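Orf11 (Staphylococcus phage P68, PDB 6O43) is a potential lysin, which probably degrades the peptidoglycan of the staphylococcal cell wall as phage lysins do. Local coordinates at residues Val119-Asp133 against Trp156-Lys170. Sequence-based numbering, arbitrary orientation.
Sequences VHFVPQDVQRKGNAD and WAAYYPLGLKASYNK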
loop_
_atom_site.group_PDB
_atom_site.type_symbol
_atom_site.label_atom_id
_atom_site.label_comp_id
_atom_site.label_asym_id
_atom_site.label_seq_id
_atom_site.Cartn_x
_atom_site.Cartn_y
_atom_site.Cartn_z
ATOM N N VAL A 119 -8.711 8.926 20.531
ATOM C CA VAL A 119 -10.115 9.290 20.391
ATOM C C VAL A 119 -10.860 8.020 20.000
ATOM O O VAL A 119 -10.685 7.514 18.884
ATOM C CB VAL A 119 -10.349 10.393 19.349
ATOM C CG1 VAL A 119 -11.840 10.708 19.248
ATOM C CG2 VAL A 119 -9.560 11.642 19.705
ATOM N N HIS A 120 -11.674 7.498 20.914
ATOM C CA HIS A 120 -12.497 6.325 20.638
ATOM C C HIS A 120 -13.771 6.790 19.946
ATOM O O HIS A 120 -14.616 7.446 20.565
ATOM C CB HIS A 120 -12.814 5.568 21.926
ATOM C CG HIS A 120 -11.602 5.176 22.712
ATOM N ND1 HIS A 120 -10.702 4.229 22.270
ATOM C CD2 HIS A 120 -11.144 5.595 23.915
ATOM C CE1 HIS A 120 -9.738 4.089 23.162
ATOM N NE2 HIS A 120 -9.984 4.905 24.172
ATOM N N PHE A 121 -13.914 6.454 18.664
ATOM C CA PHE A 121 -15.079 6.889 17.903
ATOM C C PHE A 121 -15.623 5.860 16.922
ATOM O O PHE A 121 -16.742 6.048 16.440
ATOM C CB PHE A 121 -14.755 8.171 17.124
ATOM C CG PHE A 121 -13.743 7.972 16.028
ATOM C CD1 PHE A 121 -14.145 7.609 14.751
ATOM C CD2 PHE A 121 -12.391 8.145 16.276
ATOM C CE1 PHE A 121 -13.214 7.421 13.736
ATOM C CE2 PHE A 121 -11.455 7.960 15.269
ATOM C CZ PHE A 121 -11.868 7.598 13.997
ATOM N N VAL A 122 -14.889 4.806 16.589
ATOM C CA VAL A 122 -15.398 3.862 15.587
ATOM C C VAL A 122 -16.534 3.045 16.197
ATOM O O VAL A 122 -16.355 2.442 17.270
ATOM C CB VAL A 122 -14.276 2.959 15.079
ATOM C CG1 VAL A 122 -14.818 1.991 14.036
ATOM C CG2 VAL A 122 -13.150 3.801 14.484
ATOM N N PRO A 123 -17.706 3.003 15.563
ATOM C CA PRO A 123 -18.830 2.250 16.128
ATOM C C PRO A 123 -18.457 0.801 16.410
ATOM O O PRO A 123 -17.636 0.200 15.714
ATOM C CB PRO A 123 -19.906 2.356 15.042
ATOM C CG PRO A 123 -19.590 3.637 14.344
ATOM C CD PRO A 123 -18.087 3.744 14.348
ATOM N N GLN A 124 -19.082 0.246 17.450
ATOM C CA GLN A 124 -18.743 -1.103 17.892
ATOM C C GLN A 124 -19.013 -2.130 16.798
ATOM O O GLN A 124 -18.173 -2.993 16.520
ATOM C CB GLN A 124 -19.525 -1.444 19.163
ATOM C CG GLN A 124 -18.974 -2.635 19.922
ATOM C CD GLN A 124 -17.510 -2.462 20.281
ATOM O OE1 GLN A 124 -17.106 -1.430 20.824
ATOM N NE2 GLN A 124 -16.701 -3.468 19.965
ATOM N N ASP A 125 -20.182 -2.055 16.158
ATOM C CA ASP A 125 -20.497 -3.030 15.118
ATOM C C ASP A 125 -19.553 -2.909 13.927
ATOM O O ASP A 125 -19.297 -3.901 13.236
ATOM C CB ASP A 125 -21.954 -2.881 14.680
ATOM C CG ASP A 125 -22.928 -3.394 15.723
ATOM O OD1 ASP A 125 -22.477 -3.777 16.824
ATOM O OD2 ASP A 125 -24.146 -3.423 15.443
ATOM N N VAL A 126 -19.020 -1.711 13.676
ATOM C CA VAL A 126 -18.009 -1.559 12.637
ATOM C C VAL A 126 -16.722 -2.262 13.045
ATOM O O VAL A 126 -16.092 -2.956 12.235
ATOM C CB VAL A 126 -17.769 -0.068 12.334
ATOM C CG1 VAL A 126 -16.465 0.111 11.571
ATOM C CG2 VAL A 126 -18.932 0.504 11.537
ATOM N N GLN A 127 -16.307 -2.095 14.304
ATOM C CA GLN A 127 -15.124 -2.797 14.790
ATOM C C GLN A 127 -15.301 -4.305 14.679
ATOM O O GLN A 127 -14.378 -5.019 14.268
ATOM C CB GLN A 127 -14.831 -2.398 16.239
ATOM C CG GLN A 127 -14.452 -0.935 16.431
ATOM C CD GLN A 127 -14.070 -0.613 17.865
ATOM O OE1 GLN A 127 -13.334 -1.361 18.508
ATOM N NE2 GLN A 127 -14.581 0.502 18.377
ATOM N N ARG A 128 -16.484 -4.805 15.042
ATOM C CA ARG A 128 -16.756 -6.235 14.943
ATOM C C ARG A 128 -16.570 -6.733 13.515
ATOM O O ARG A 128 -15.887 -7.736 13.277
ATOM C CB ARG A 128 -18.171 -6.532 15.439
ATOM C CG ARG A 128 -18.327 -6.446 16.946
ATOM C CD ARG A 128 -19.791 -6.376 17.360
ATOM N NE ARG A 128 -20.675 -7.069 16.425
ATOM C CZ ARG A 128 -20.713 -8.388 16.265
ATOM N NH1 ARG A 128 -19.901 -9.165 16.969
ATOM N NH2 ARG A 128 -21.555 -8.929 15.395
ATOM N N LYS A 129 -17.179 -6.045 12.548
ATOM C CA LYS A 129 -17.056 -6.466 11.157
ATOM C C LYS A 129 -15.605 -6.417 10.696
ATOM O O LYS A 129 -15.123 -7.351 10.042
ATOM C CB LYS A 129 -17.945 -5.596 10.272
ATOM C CG LYS A 129 -19.423 -5.763 10.576
ATOM C CD LYS A 129 -20.258 -4.637 9.998
ATOM C CE LYS A 129 -21.680 -4.702 10.531
ATOM N NZ LYS A 129 -22.255 -6.068 10.371
ATOM N N GLY A 130 -14.889 -5.348 11.046
ATOM C CA GLY A 130 -13.493 -5.240 10.651
ATOM C C GLY A 130 -12.624 -6.304 11.294
ATOM O O GLY A 130 -11.815 -6.954 10.623
ATOM N N ASN A 131 -12.781 -6.497 12.606
ATOM C CA ASN A 131 -12.035 -7.545 13.295
ATOM C C ASN A 131 -12.282 -8.906 12.658
ATOM O O ASN A 131 -11.344 -9.687 12.458
ATOM C CB ASN A 131 -12.414 -7.583 14.778
ATOM C CG ASN A 131 -11.974 -6.346 15.527
ATOM O OD1 ASN A 131 -11.115 -5.595 15.063
ATOM N ND2 ASN A 131 -12.548 -6.136 16.706
ATOM N N ALA A 132 -13.540 -9.206 12.329
ATOM C CA ALA A 132 -13.870 -10.517 11.780
ATOM C C ALA A 132 -13.321 -10.691 10.367
ATOM O O ALA A 132 -12.791 -11.757 10.028
ATOM C CB ALA A 132 -15.385 -10.718 11.799
ATOM N N ASP A 133 -13.450 -9.664 9.523
ATOM C CA ASP A 133 -12.908 -9.756 8.171
ATOM C C ASP A 133 -11.405 -9.983 8.202
ATOM O O ASP A 133 -10.878 -10.841 7.485
ATOM C CB ASP A 133 -13.234 -8.492 7.373
ATOM C CG ASP A 133 -12.738 -8.569 5.937
ATOM O OD1 ASP A 133 -13.395 -9.246 5.122
ATOM O OD2 ASP A 133 -11.682 -7.972 5.636
ATOM N N TRP A 156 -8.525 2.474 9.504
ATOM C CA TRP A 156 -9.626 3.322 9.060
ATOM C C TRP A 156 -9.767 3.295 7.544
ATOM O O TRP A 156 -10.883 3.201 7.019
ATOM C CB TRP A 156 -9.415 4.755 9.547
ATOM C CG TRP A 156 -9.396 4.900 11.034
ATOM C CD1 TRP A 156 -10.050 4.122 11.952
ATOM C CD2 TRP A 156 -8.681 5.887 11.784
ATOM N NE1 TRP A 156 -9.788 4.570 13.224
ATOM C CE2 TRP A 156 -8.950 5.652 13.149
ATOM C CE3 TRP A 156 -7.844 6.951 11.434
ATOM C CZ2 TRP A 156 -8.405 6.438 14.160
ATOM C CZ3 TRP A 156 -7.307 7.732 12.442
ATOM C CH2 TRP A 156 -7.590 7.470 13.788
ATOM N N ALA A 157 -8.647 3.378 6.821
ATOM C CA ALA A 157 -8.712 3.379 5.363
ATOM C C ALA A 157 -9.347 2.100 4.836
ATOM O O ALA A 157 -10.107 2.132 3.862
ATOM C CB ALA A 157 -7.315 3.561 4.766
ATOM N N ALA A 158 -9.054 0.965 5.469
ATOM C CA ALA A 158 -9.566 -0.311 4.981
ATOM C C ALA A 158 -11.008 -0.559 5.416
ATOM O O ALA A 158 -11.805 -1.104 4.642
ATOM C CB ALA A 158 -8.671 -1.453 5.467
ATOM N N TYR A 159 -11.365 -0.157 6.640
ATOM C CA TYR A 159 -12.597 -0.608 7.274
ATOM C C TYR A 159 -13.535 0.498 7.745
ATOM O O TYR A 159 -14.685 0.194 8.084
ATOM C CB TYR A 159 -12.268 -1.497 8.484
ATOM C CG TYR A 159 -11.672 -2.840 8.130
ATOM C CD1 TYR A 159 -12.239 -3.638 7.139
ATOM C CD2 TYR A 159 -10.543 -3.311 8.788
ATOM C CE1 TYR A 159 -11.698 -4.875 6.821
ATOM C CE2 TYR A 159 -9.997 -4.541 8.479
ATOM C CZ TYR A 159 -10.576 -5.318 7.499
ATOM O OH TYR A 159 -10.029 -6.543 7.192
ATOM N N TYR A 160 -13.091 1.750 7.804
ATOM C CA TYR A 160 -13.950 2.837 8.263
ATOM C C TYR A 160 -13.394 4.158 7.748
ATOM O O TYR A 160 -12.866 4.961 8.529
ATOM C CB TYR A 160 -14.056 2.841 9.790
ATOM C CG TYR A 160 -15.108 3.787 10.336
ATOM C CD1 TYR A 160 -16.462 3.548 10.132
ATOM C CD2 TYR A 160 -14.747 4.915 11.065
ATOM C CE1 TYR A 160 -17.425 4.408 10.634
ATOM C CE2 TYR A 160 -15.702 5.779 11.567
ATOM C CZ TYR A 160 -17.036 5.519 11.347
ATOM O OH TYR A 160 -17.987 6.376 11.845
ATOM N N PRO A 161 -13.489 4.406 6.438
ATOM C CA PRO A 161 -12.816 5.576 5.851
ATOM C C PRO A 161 -13.243 6.908 6.444
ATOM O O PRO A 161 -12.480 7.875 6.346
ATOM C CB PRO A 161 -13.187 5.479 4.363
ATOM C CG PRO A 161 -13.435 4.019 4.136
ATOM C CD PRO A 161 -14.087 3.538 5.408
ATOM N N LEU A 162 -14.430 7.001 7.050
ATOM C CA LEU A 162 -14.789 8.225 7.763
ATOM C C LEU A 162 -13.738 8.592 8.801
ATOM O O LEU A 162 -13.488 9.779 9.040
ATOM C CB LEU A 162 -16.152 8.076 8.442
ATOM C CG LEU A 162 -17.414 8.176 7.585
ATOM C CD1 LEU A 162 -18.645 8.092 8.475
ATOM C CD2 LEU A 162 -17.420 9.464 6.780
ATOM N N GLY A 163 -13.113 7.591 9.425
ATOM C CA GLY A 163 -12.105 7.854 10.437
ATOM C C GLY A 163 -10.919 8.647 9.932
ATOM O O GLY A 163 -10.193 9.240 10.739
ATOM N N LEU A 164 -10.699 8.669 8.615
ATOM C CA LEU A 164 -9.598 9.443 8.052
ATOM C C LEU A 164 -9.857 10.944 8.116
ATOM O O LEU A 164 -8.902 11.725 8.085
ATOM C CB LEU A 164 -9.342 9.021 6.601
ATOM C CG LEU A 164 -9.063 7.541 6.322
ATOM C CD1 LEU A 164 -9.041 7.271 4.820
ATOM C CD2 LEU A 164 -7.753 7.099 6.958
ATOM N N LYS A 165 -11.117 11.361 8.211
ATOM C CA LYS A 165 -11.452 12.777 8.232
ATOM C C LYS A 165 -11.181 13.377 9.606
ATOM O O LYS A 165 -11.419 12.743 10.637
ATOM C CB LYS A 165 -12.919 12.986 7.851
ATOM C CG LYS A 165 -13.287 12.462 6.469
ATOM C CD LYS A 165 -14.778 12.606 6.182
ATOM C CE LYS A 165 -15.087 13.876 5.392
ATOM N NZ LYS A 165 -14.965 15.114 6.216
ATOM N N ALA A 166 -10.687 14.618 9.610
ATOM C CA ALA A 166 -10.406 15.299 10.869
ATOM C C ALA A 166 -11.655 15.436 11.731
ATOM O O ALA A 166 -11.564 15.411 12.965
ATOM C CB ALA A 166 -9.794 16.673 10.596
ATOM N N SER A 167 -12.826 15.582 11.107
ATOM C CA SER A 167 -14.060 15.715 11.874
ATOM C C SER A 167 -14.320 14.509 12.767
ATOM O O SER A 167 -15.035 14.635 13.766
ATOM C CB SER A 167 -15.241 15.940 10.927
ATOM O OG SER A 167 -15.086 15.205 9.725
ATOM N N TYR A 168 -13.750 13.351 12.439
ATOM C CA TYR A 168 -13.959 12.130 13.209
ATOM C C TYR A 168 -12.790 11.827 14.143
ATOM O O TYR A 168 -12.984 11.690 15.354
ATOM C CB TYR A 168 -14.216 10.950 12.261
ATOM C CG TYR A 168 -15.621 10.926 11.703
ATOM C CD1 TYR A 168 -15.982 11.747 10.641
ATOM C CD2 TYR A 168 -16.590 10.089 12.245
ATOM C CE1 TYR A 168 -17.267 11.731 10.130
ATOM C CE2 TYR A 168 -17.877 10.065 11.740
ATOM C CZ TYR A 168 -18.209 10.889 10.683
ATOM O OH TYR A 168 -19.490 10.868 10.181
ATOM N N ASN A 169 -11.575 11.715 13.602
ATOM C CA ASN A 169 -10.424 11.372 14.431
ATOM C C ASN A 169 -9.907 12.547 15.253
ATOM O O ASN A 169 -9.116 12.330 16.180
ATOM C CB ASN A 169 -9.293 10.804 13.566
ATOM C CG ASN A 169 -8.661 11.848 12.657
ATOM O OD1 ASN A 169 -8.109 12.844 13.125
ATOM N ND2 ASN A 169 -8.716 11.607 11.349
ATOM N N LYS A 170 -10.318 13.774 14.937
ATOM C CA LYS A 170 -10.040 14.972 15.726
ATOM C C LYS A 170 -8.574 15.382 15.716
ATOM O O LYS A 170 -8.168 16.211 16.541
ATOM C CB LYS A 170 -10.500 14.807 17.179
ATOM C CG LYS A 170 -11.955 14.399 17.334
ATOM C CD LYS A 170 -12.888 15.362 16.619
ATOM C CE LYS A 170 -14.308 15.254 17.162
ATOM N NZ LYS A 170 -15.245 16.177 16.460
HETATM O O HOH W 1 -17.667 7.635 14.552
HETATM O O HOH W 2 -15.494 -2.708 9.341
#
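Phe121 pushes its ring into a pocket formed by Trp156, Tyr160, Gly163 and the backbone of Tyr168 and Asn169. The far rim of the ring makes close approaches: Phe121 CE1 lies 3.5 Å from the CA of Gly163, a residue with no side chain to stand in the way, and Phe121 CE2 lies 3.6 Å from Trp156 CZ2. The phenyl plane is inclined at 49° to the five-membered ring of the indole, an oblique pairing. Tyr160 CE2 meets the edge of the phenyl ring, while Tyr168 O and Asn169 N lie over one face. With chi1 at 67°, CG of Phe121 sits between its own backbone N and carbonyl carbon, and the ring is directed at the pocket. Val122 CG2 lies against the opposite face, toward its rim, and also packs against Trp156 NE1 and Tyr160. Pro123 CD touches the phenol end of Tyr160.

Helix 124-136 meets the C-terminal end of helix 152-159 and Tyr160 through Val126, Gly130 and Asp133. Val126 CG1 reaches Tyr160 CD1 at 3.7 Å, and Gly130 CA sits over the centre of the Tyr159 ring, a CH-pi contact of 3.9 Å to the centroid. Tyr159 OH donates to Asp133 OD2 (2.7 Å), which accepts through its anti lone pair. Two waters bridge the segments, one between Phe121 O and Tyr160 OH, the other between Val126 O and Tyr159 O.

In the second shell, Asn169 ND2 bonds to Gly163 O and Gln172 O, Asn169 OD1 to Val171 N, and Trp156 NE1 to Trp112 O, which probably helps hold the pocket walls in place. Asp133 OD2 also bonds His12 NE2, and OD1 bonds Asn137, so the carboxylate is probably held firmly here, whereas the Phe121 end relies on apolar contact and a water.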